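Local coordinates for protein 2,3-dihydroxybenzoate-AMP ligase (Bacillus subtilis, PDB 1MDB) that belongs to the AMP-binding enzyme family of the ANL clan and is modelled with adenosine monophosphate and 2,3-dihydroxy-benzoic acid bound, at residues 82-87 with 230-235; 102-107 with 184-189. All coordinates share one frame; numbering follows the deposited sequence.

Contact 1: residues 82-87 with 230-235; sequences LPNIKE and LPMAHN. With AMP (adenosine monophosphate), chain D; DBH (2,3-dihydroxy-benzoic acid), chain E.
The flat amide of Asn84 meets the backbone of 230-235 with Leu230 O lying in its plane, 2.9 Å from Asn84 ND2. That N-H...O bond is nearly straight at 172°. Seen from Leu230, the donor sits above the carbonyl plane. At the other end of the amide, Asn84 OD1 accepts a hydrogen bond from Met232 N (3.0 Å), also nearly straight. A chi1 of -73° sets Asn84 CG beside its own backbone N and sends the amide across. Met232 slides past it the other way. Its extended chain brings Met232 CE within 3.4 Å of Ile85 O. The Met232 side chain also touches Phe88 and Phe89 of helix 86-98. A water links Leu82 O and Ala233 N, each at 3.3 Å. The type I turn from Pro231 to His234 leads to the ligands. The His234 ring has AMP O2P and DBH C21 at its edge, in plane. His234 also precedes helix 235-239 as N-cap. Asn235 ND2 gives a hydrogen bond to DBH O3 (3.1 Å), and Asn235 OD1 is hydrogen-bonded to Tyr207 OH. One amide thus satisfies a backbone donor and a backbone acceptor at once, which fixes its rotation and ties Leu230 and Met232 to segment 82-87.

Contact 2: residues 102-107 with 184-189; sequences PVFALP and VAFLQL
Phe104 and Phe186 meet through opposite first torsions. Phe186 CG stands between its backbone N and carbonyl carbon (chi1 63°), while Phe104 CG lies beside its own N (chi1 -70°). The result is a T-shaped stack between two neighbouring strands that run parallel, with 20° between their directions. The edge of Phe104 points at the face of Phe186, with ring centroids 5.3 Å apart. The nearest atom is Phe104 CE1, over one face of Phe186 toward the rim and 3.7 Å from Phe186 CG. Tyr207 packs edge-to-face with Phe186, and Ile92 of helix 86-98 touches Phe104. The strands are joined by a single bridge, Val103 with Leu187. Leu187 N donates to Pro102 O at 2.9 Å, and Phe104 N donates to Leu187 O at 3.2 Å. Strand 184-189 also pairs with strand 199-203, where Ala185 and Phe186 face Arg202 in a classic beta bulge. The contact therefore ties that two-stranded sheet to the sheet of strands 77-80 and 101-104. Pro102 CD rests 3.6 Å from Phe186 CB. Further along, Leu189 CD1 lies 3.3 Å from Phe104 O. Leu187 O has a second approach, a CA-H...O contact from Val103 CA at 3.4 Å.

Overall arrangement
From the N terminus, strand 77-80 leads into 82-87, which opens helix 86-98. Strand 101-104 follows and lies parallel to 77-80, a beta-alpha-beta crossover. Segment 102-107 is met by strand 184-189, and contact 2 closes the inner loop. The chain continues through strand 199-203, helix 204-218 and strand 225-228. Segment 230-235 then returns to 82-87 and closes the outer loop, so contact 2 is nested inside contact 1. Their centres are about 11 Å apart. They also touch: Ala233 packs against Phe104 and Ala105. Together they hold the crossover against the two-stranded sheet on one hand and the loop that brings His234 to the ligands on the other.

Contact 1: residues 82-87 with 230-235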
ATOM      1  N   LEU A  82      11.580   5.793   6.659  1.00 26.33           N
ATOM      2  CA  LEU A  82      12.242   4.732   7.421  1.00 27.16           C
ATOM      3  C   LEU A  82      11.890   3.338   6.932  1.00 26.82           C
ATOM      4  O   LEU A  82      10.814   3.113   6.394  1.00 27.66           O
ATOM      5  CB  LEU A  82      11.868   4.840   8.903  1.00 25.15           C
ATOM      6  CG  LEU A  82      12.345   6.102   9.624  1.00 25.57           C
ATOM      7  CD1 LEU A  82      11.774   6.136  11.028  1.00 25.65           C
ATOM      8  CD2 LEU A  82      13.875   6.139   9.639  1.00 22.10           C
ATOM      9  N   PRO A  83      12.798   2.375   7.131  1.00 29.13           N
ATOM     10  CA  PRO A  83      12.539   0.999   6.696  1.00 25.36           C
ATOM     11  C   PRO A  83      11.629   0.371   7.733  1.00 25.34           C
ATOM     12  O   PRO A  83      11.017   1.068   8.546  1.00 23.90           O
ATOM     13  CB  PRO A  83      13.925   0.347   6.702  1.00 28.96           C
ATOM     14  CG  PRO A  83      14.919   1.493   7.090  1.00 29.51           C
ATOM     15  CD  PRO A  83      14.082   2.475   7.843  1.00 26.38           C
ATOM     16  N   ASN A  84      11.554  -0.949   7.731  1.00 22.66           N
ATOM     17  CA  ASN A  84      10.721  -1.626   8.706  1.00 24.04           C
ATOM     18  C   ASN A  84      11.520  -1.801  10.006  1.00 25.72           C
ATOM     19  O   ASN A  84      12.053  -2.877  10.274  1.00 26.38           O
ATOM     20  CB  ASN A  84      10.287  -2.989   8.162  1.00 21.89           C
ATOM     21  CG  ASN A  84       9.228  -2.878   7.069  1.00 23.54           C
ATOM     22  OD1 ASN A  84       8.977  -1.797   6.532  1.00 21.74           O
ATOM     23  ND2 ASN A  84       8.608  -4.006   6.734  1.00 21.72           N
ATOM     24  N   ILE A  85      11.614  -0.733  10.794  1.00 26.00           N
ATOM     25  CA  ILE A  85      12.334  -0.773  12.067  1.00 25.92           C
ATOM     26  C   ILE A  85      11.454  -0.193  13.171  1.00 27.13           C
ATOM     27  O   ILE A  85      10.459   0.478  12.892  1.00 25.70           O
ATOM     28  CB  ILE A  85      13.676   0.001  11.987  1.00 24.57           C
ATOM     29  CG1 ILE A  85      13.446   1.409  11.438  1.00 25.55           C
ATOM     30  CG2 ILE A  85      14.646  -0.742  11.081  1.00 26.41           C
ATOM     31  CD1 ILE A  85      14.728   2.219  11.256  1.00 24.91           C
ATOM     32  N   LYS A  86      11.820  -0.469  14.420  1.00 28.90           N
ATOM     33  CA  LYS A  86      11.063  -0.014  15.578  1.00 31.62           C
ATOM     34  C   LYS A  86      10.899   1.500  15.637  1.00 30.83           C
ATOM     35  O   LYS A  86       9.848   1.999  16.015  1.00 31.14           O
ATOM     36  CB  LYS A  86      11.739  -0.491  16.869  1.00 33.46           C
ATOM     37  CG  LYS A  86      11.819  -2.002  17.023  1.00 34.87           C
ATOM     38  CD  LYS A  86      12.164  -2.398  18.460  1.00 33.86           C
ATOM     39  CE  LYS A  86      13.506  -1.828  18.907  1.00 32.05           C
ATOM     40  NZ  LYS A  86      14.611  -2.317  18.059  1.00 30.60           N
ATOM     41  N   GLU A  87      11.949   2.223  15.272  1.00 31.53           N
ATOM     42  CA  GLU A  87      11.923   3.680  15.299  1.00 30.97           C
ATOM     43  C   GLU A  87      10.697   4.269  14.606  1.00 28.40           C
ATOM     44  O   GLU A  87      10.100   5.225  15.099  1.00 29.20           O
ATOM     45  CB  GLU A  87      13.199   4.233  14.667  1.00 33.23           C
ATOM     46  CG  GLU A  87      14.443   4.076  15.520  1.00 38.16           C
ATOM     47  CD  GLU A  87      14.781   2.627  15.838  1.00 43.48           C
ATOM     48  OE1 GLU A  87      14.687   1.766  14.937  1.00 43.96           O
ATOM     49  OE2 GLU A  87      15.163   2.352  16.995  1.00 46.47           O
ATOM     50  N   LEU A 230       6.198  -6.143   3.675  1.00 27.51           N
ATOM     51  CA  LEU A 230       6.252  -5.083   2.669  1.00 26.67           C
ATOM     52  C   LEU A 230       6.676  -3.798   3.373  1.00 27.04           C
ATOM     53  O   LEU A 230       6.612  -3.713   4.602  1.00 28.02           O
ATOM     54  CB  LEU A 230       4.860  -4.869   2.059  1.00 25.30           C
ATOM     55  CG  LEU A 230       4.227  -6.012   1.270  1.00 23.93           C
ATOM     56  CD1 LEU A 230       2.770  -5.690   0.976  1.00 25.88           C
ATOM     57  CD2 LEU A 230       4.995  -6.212  -0.015  1.00 23.24           C
ATOM     58  N   PRO A 231       7.131  -2.786   2.613  1.00 28.08           N
ATOM     59  CA  PRO A 231       7.540  -1.513   3.236  1.00 25.79           C
ATOM     60  C   PRO A 231       6.283  -1.028   3.959  1.00 25.18           C
ATOM     61  O   PRO A 231       5.316  -0.606   3.319  1.00 26.22           O
ATOM     62  CB  PRO A 231       7.897  -0.643   2.032  1.00 23.56           C
ATOM     63  CG  PRO A 231       8.411  -1.651   1.025  1.00 26.78           C
ATOM     64  CD  PRO A 231       7.398  -2.780   1.162  1.00 27.20           C
ATOM     65  N   MET A 232       6.298  -1.090   5.286  1.00 25.93           N
ATOM     66  CA  MET A 232       5.119  -0.763   6.096  1.00 25.74           C
ATOM     67  C   MET A 232       4.523   0.637   6.089  1.00 23.95           C
ATOM     68  O   MET A 232       3.422   0.829   6.608  1.00 24.48           O
ATOM     69  CB  MET A 232       5.346  -1.216   7.547  1.00 24.91           C
ATOM     70  CG  MET A 232       6.379  -0.411   8.314  1.00 29.40           C
ATOM     71  SD  MET A 232       6.859  -1.281   9.826  1.00 29.81           S
ATOM     72  CE  MET A 232       7.966  -0.048  10.600  1.00 29.04           C
ATOM     73  N   ALA A 233       5.223   1.615   5.524  1.00 23.73           N
ATOM     74  CA  ALA A 233       4.677   2.973   5.456  1.00 23.32           C
ATOM     75  C   ALA A 233       3.623   3.084   4.343  1.00 25.18           C
ATOM     76  O   ALA A 233       2.911   4.084   4.260  1.00 27.00           O
ATOM     77  CB  ALA A 233       5.792   3.988   5.219  1.00 23.85           C
ATOM     78  N   HIS A 234       3.540   2.077   3.477  1.00 23.72           N
ATOM     79  CA  HIS A 234       2.539   2.077   2.394  1.00 25.27           C
ATOM     80  C   HIS A 234       1.175   1.783   3.029  1.00 26.33           C
ATOM     81  O   HIS A 234       1.085   0.976   3.951  1.00 27.28           O
ATOM     82  CB  HIS A 234       2.860   1.003   1.351  1.00 20.34           C
ATOM     83  CG  HIS A 234       1.883   0.951   0.213  1.00 22.09           C
ATOM     84  ND1 HIS A 234       1.997   1.750  -0.908  1.00 23.81           N
ATOM     85  CD2 HIS A 234       0.745   0.238   0.051  1.00 19.48           C
ATOM     86  CE1 HIS A 234       0.967   1.531  -1.709  1.00 21.90           C
ATOM     87  NE2 HIS A 234       0.193   0.617  -1.149  1.00 19.67           N
ATOM     88  N   ASN A 235       0.123   2.416   2.524  1.00 27.54           N
ATOM     89  CA  ASN A 235      -1.228   2.259   3.085  1.00 30.14           C
ATOM     90  C   ASN A 235      -1.674   0.821   3.384  1.00 29.14           C
ATOM     91  O   ASN A 235      -2.318   0.568   4.400  1.00 29.25           O
ATOM     92  CB  ASN A 235      -2.260   2.930   2.168  1.00 30.31           C
ATOM     93  CG  ASN A 235      -3.564   3.284   2.897  1.00 34.19           C
ATOM     94  OD1 ASN A 235      -3.560   4.047   3.866  1.00 35.59           O
ATOM     95  ND2 ASN A 235      -4.683   2.738   2.419  1.00 32.72           N
TER
HETATM   96  P   AMP D 600      -2.331   2.387  -3.502  1.00 37.86           P
HETATM   97  O1P AMP D 600      -2.771   3.692  -2.892  1.00 35.62           O
HETATM   98  O2P AMP D 600      -0.881   2.325  -3.851  1.00 36.44           O
HETATM   99  O3P AMP D 600      -2.764   1.201  -2.679  1.00 36.15           O
HETATM  100  O5' AMP D 600      -3.038   2.243  -4.990  1.00 33.19           O
HETATM  101  C5' AMP D 600      -4.442   1.897  -5.159  1.00 33.03           C
HETATM  102  C4' AMP D 600      -4.673   1.366  -6.580  1.00 35.40           C
HETATM  103  O4' AMP D 600      -3.931   0.164  -6.652  1.00 35.95           O
HETATM  104  C3' AMP D 600      -6.078   0.940  -6.892  1.00 35.82           C
HETATM  105  O3' AMP D 600      -6.888   2.035  -7.313  1.00 36.21           O
HETATM  106  C2' AMP D 600      -5.867  -0.126  -7.960  1.00 36.88           C
HETATM  107  O2' AMP D 600      -5.765   0.455  -9.278  1.00 37.21           O
HETATM  108  C1' AMP D 600      -4.592  -0.777  -7.485  1.00 36.67           C
HETATM  109  N9  AMP D 600      -5.045  -2.172  -6.647  1.00 37.14           N
HETATM  110  C8  AMP D 600      -4.827  -2.361  -5.325  1.00 37.97           C
HETATM  111  N7  AMP D 600      -5.246  -3.559  -4.925  1.00 36.15           N
HETATM  112  C5  AMP D 600      -5.730  -4.110  -6.023  1.00 35.27           C
HETATM  113  C6  AMP D 600      -6.277  -5.386  -6.117  1.00 35.95           C
HETATM  114  N6  AMP D 600      -6.365  -6.215  -5.077  1.00 35.39           N
HETATM  115  N1  AMP D 600      -6.721  -5.758  -7.363  1.00 37.38           N
HETATM  116  C2  AMP D 600      -6.642  -4.944  -8.454  1.00 37.39           C
HETATM  117  N3  AMP D 600      -6.109  -3.718  -8.358  1.00 36.31           N
HETATM  118  C4  AMP D 600      -5.640  -3.276  -7.138  1.00 36.69           C
HETATM  119  C21 DBH E 601      -2.887   0.025  -2.610  1.00 37.74           C
HETATM  120  O9  DBH E 601      -2.403  -0.506  -3.740  1.00 41.58           O
HETATM  121  C18 DBH E 601      -3.540  -0.786  -1.550  1.00 38.15           C
HETATM  122  C15 DBH E 601      -3.606  -2.206  -1.682  1.00 36.66           C
HETATM  123  C12 DBH E 601      -4.239  -2.988  -0.694  1.00 35.53           C
HETATM  124  C3  DBH E 601      -4.120  -0.152  -0.406  1.00 38.44           C
HETATM  125  O3  DBH E 601      -4.085   1.244  -0.215  1.00 34.01           O
HETATM  126  C6  DBH E 601      -4.754  -0.938   0.576  1.00 36.87           C
HETATM  127  C9  DBH E 601      -4.820  -2.346   0.441  1.00 37.26           C
HETATM  128  O6  DBH E 601      -5.320  -0.332   1.675  1.00 43.05           O
HETATM  129  O   HOH W   1       8.372   1.727   4.682  1.00 32.28           O

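Contact 2: residues 102-107 with 184-189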
ATOM      1  N   PRO A 102       3.307  13.486   9.661  1.00 24.57           N
ATOM      2  CA  PRO A 102       4.299  12.684   8.953  1.00 24.42           C
ATOM      3  C   PRO A 102       3.867  12.681   7.481  1.00 25.27           C
ATOM      4  O   PRO A 102       2.674  12.784   7.176  1.00 25.15           O
ATOM      5  CB  PRO A 102       4.122  11.289   9.552  1.00 24.66           C
ATOM      6  CG  PRO A 102       3.513  11.546  10.918  1.00 25.46           C
ATOM      7  CD  PRO A 102       2.572  12.686  10.657  1.00 24.96           C
ATOM      8  N   VAL A 103       4.836  12.596   6.581  1.00 23.98           N
ATOM      9  CA  VAL A 103       4.562  12.486   5.156  1.00 25.72           C
ATOM     10  C   VAL A 103       5.282  11.164   4.918  1.00 25.53           C
ATOM     11  O   VAL A 103       6.490  11.053   5.160  1.00 26.94           O
ATOM     12  CB  VAL A 103       5.201  13.638   4.353  1.00 26.26           C
ATOM     13  CG1 VAL A 103       4.990  13.418   2.869  1.00 25.96           C
ATOM     14  CG2 VAL A 103       4.574  14.961   4.777  1.00 26.37           C
ATOM     15  N   PHE A 104       4.531  10.161   4.483  1.00 24.62           N
ATOM     16  CA  PHE A 104       5.049   8.810   4.306  1.00 25.71           C
ATOM     17  C   PHE A 104       5.784   8.429   3.034  1.00 24.35           C
ATOM     18  O   PHE A 104       5.191   7.889   2.093  1.00 27.01           O
ATOM     19  CB  PHE A 104       3.914   7.798   4.561  1.00 25.10           C
ATOM     20  CG  PHE A 104       3.490   7.717   6.009  1.00 28.98           C
ATOM     21  CD1 PHE A 104       2.196   8.070   6.397  1.00 30.29           C
ATOM     22  CD2 PHE A 104       4.387   7.302   6.989  1.00 28.32           C
ATOM     23  CE1 PHE A 104       1.806   8.011   7.739  1.00 29.47           C
ATOM     24  CE2 PHE A 104       4.004   7.240   8.336  1.00 29.99           C
ATOM     25  CZ  PHE A 104       2.715   7.596   8.710  1.00 28.90           C
ATOM     26  N   ALA A 105       7.090   8.684   3.026  1.00 23.23           N
ATOM     27  CA  ALA A 105       7.936   8.331   1.892  1.00 21.72           C
ATOM     28  C   ALA A 105       8.263   6.841   2.007  1.00 22.80           C
ATOM     29  O   ALA A 105       8.048   6.233   3.047  1.00 23.73           O
ATOM     30  CB  ALA A 105       9.221   9.159   1.909  1.00 21.72           C
ATOM     31  N   LEU A 106       8.769   6.260   0.927  1.00 24.04           N
ATOM     32  CA  LEU A 106       9.127   4.845   0.900  1.00 25.40           C
ATOM     33  C   LEU A 106      10.650   4.701   0.802  1.00 25.60           C
ATOM     34  O   LEU A 106      11.339   5.581   0.290  1.00 24.53           O
ATOM     35  CB  LEU A 106       8.452   4.153  -0.302  1.00 24.87           C
ATOM     36  CG  LEU A 106       7.123   3.400  -0.074  1.00 28.45           C
ATOM     37  CD1 LEU A 106       6.214   4.183   0.846  1.00 26.13           C
ATOM     38  CD2 LEU A 106       6.432   3.122  -1.416  1.00 24.84           C
ATOM     39  N   PRO A 107      11.190   3.579   1.293  1.00 25.25           N
ATOM     40  CA  PRO A 107      12.628   3.306   1.270  1.00 26.22           C
ATOM     41  C   PRO A 107      13.287   3.451  -0.098  1.00 26.95           C
ATOM     42  O   PRO A 107      14.482   3.738  -0.190  1.00 26.02           O
ATOM     43  CB  PRO A 107      12.707   1.876   1.795  1.00 26.13           C
ATOM     44  CG  PRO A 107      11.578   1.844   2.787  1.00 25.94           C
ATOM     45  CD  PRO A 107      10.469   2.510   2.008  1.00 26.19           C
ATOM     46  N   VAL A 184      -6.020  16.843  10.617  1.00 30.95           N
ATOM     47  CA  VAL A 184      -5.329  15.976   9.677  1.00 30.09           C
ATOM     48  C   VAL A 184      -4.232  15.361  10.535  1.00 28.84           C
ATOM     49  O   VAL A 184      -3.584  16.063  11.312  1.00 31.29           O
ATOM     50  CB  VAL A 184      -4.670  16.769   8.529  1.00 30.19           C
ATOM     51  CG1 VAL A 184      -3.754  15.854   7.735  1.00 25.82           C
ATOM     52  CG2 VAL A 184      -5.747  17.375   7.618  1.00 30.28           C
ATOM     53  N   ALA A 185      -4.028  14.056  10.413  1.00 30.02           N
ATOM     54  CA  ALA A 185      -3.008  13.376  11.204  1.00 29.52           C
ATOM     55  C   ALA A 185      -1.708  13.163  10.430  1.00 28.94           C
ATOM     56  O   ALA A 185      -0.625  13.084  11.018  1.00 29.91           O
ATOM     57  CB  ALA A 185      -3.549  12.038  11.683  1.00 29.54           C
ATOM     58  N   PHE A 186      -1.818  13.058   9.110  1.00 28.66           N
ATOM     59  CA  PHE A 186      -0.646  12.832   8.271  1.00 28.08           C
ATOM     60  C   PHE A 186      -0.994  12.914   6.791  1.00 28.20           C
ATOM     61  O   PHE A 186      -2.168  12.969   6.422  1.00 27.52           O
ATOM     62  CB  PHE A 186      -0.060  11.447   8.570  1.00 28.33           C
ATOM     63  CG  PHE A 186      -0.995  10.308   8.247  1.00 30.00           C
ATOM     64  CD1 PHE A 186      -1.302   9.989   6.928  1.00 31.46           C
ATOM     65  CD2 PHE A 186      -1.576   9.561   9.264  1.00 31.48           C
ATOM     66  CE1 PHE A 186      -2.172   8.944   6.625  1.00 32.09           C
ATOM     67  CE2 PHE A 186      -2.446   8.516   8.976  1.00 31.57           C
ATOM     68  CZ  PHE A 186      -2.745   8.207   7.652  1.00 33.11           C
ATOM     69  N   LEU A 187       0.033  12.892   5.947  1.00 25.86           N
ATOM     70  CA  LEU A 187      -0.176  12.929   4.514  1.00 27.62           C
ATOM     71  C   LEU A 187       0.400  11.661   3.897  1.00 26.76           C
ATOM     72  O   LEU A 187       1.582  11.359   4.067  1.00 26.22           O
ATOM     73  CB  LEU A 187       0.500  14.169   3.898  1.00 27.71           C
ATOM     74  CG  LEU A 187       0.117  15.524   4.507  1.00 27.22           C
ATOM     75  CD1 LEU A 187       0.835  16.647   3.776  1.00 27.73           C
ATOM     76  CD2 LEU A 187      -1.385  15.712   4.417  1.00 27.77           C
ATOM     77  N   GLN A 188      -0.444  10.915   3.193  1.00 28.21           N
ATOM     78  CA  GLN A 188      -0.025   9.684   2.530  1.00 30.12           C
ATOM     79  C   GLN A 188       0.286   9.992   1.079  1.00 29.23           C
ATOM     80  O   GLN A 188       0.050  11.112   0.616  1.00 29.71           O
ATOM     81  CB  GLN A 188      -1.132   8.626   2.615  1.00 30.35           C
ATOM     82  CG  GLN A 188      -0.880   7.541   3.644  1.00 30.55           C
ATOM     83  CD  GLN A 188       0.274   6.612   3.268  1.00 33.03           C
ATOM     84  OE1 GLN A 188       0.586   5.680   4.001  1.00 32.61           O
ATOM     85  NE2 GLN A 188       0.908   6.865   2.126  1.00 31.92           N
ATOM     86  N   LEU A 189       0.818   9.014   0.356  1.00 28.67           N
ATOM     87  CA  LEU A 189       1.141   9.227  -1.059  1.00 29.79           C
ATOM     88  C   LEU A 189       0.177   8.421  -1.942  1.00 29.74           C
ATOM     89  O   LEU A 189      -0.197   7.319  -1.579  1.00 30.43           O
ATOM     90  CB  LEU A 189       2.584   8.775  -1.345  1.00 30.67           C
ATOM     91  CG  LEU A 189       3.746   9.377  -0.541  1.00 31.15           C
ATOM     92  CD1 LEU A 189       5.050   8.836  -1.103  1.00 30.94           C
ATOM     93  CD2 LEU A 189       3.741  10.894  -0.622  1.00 30.92           C
TER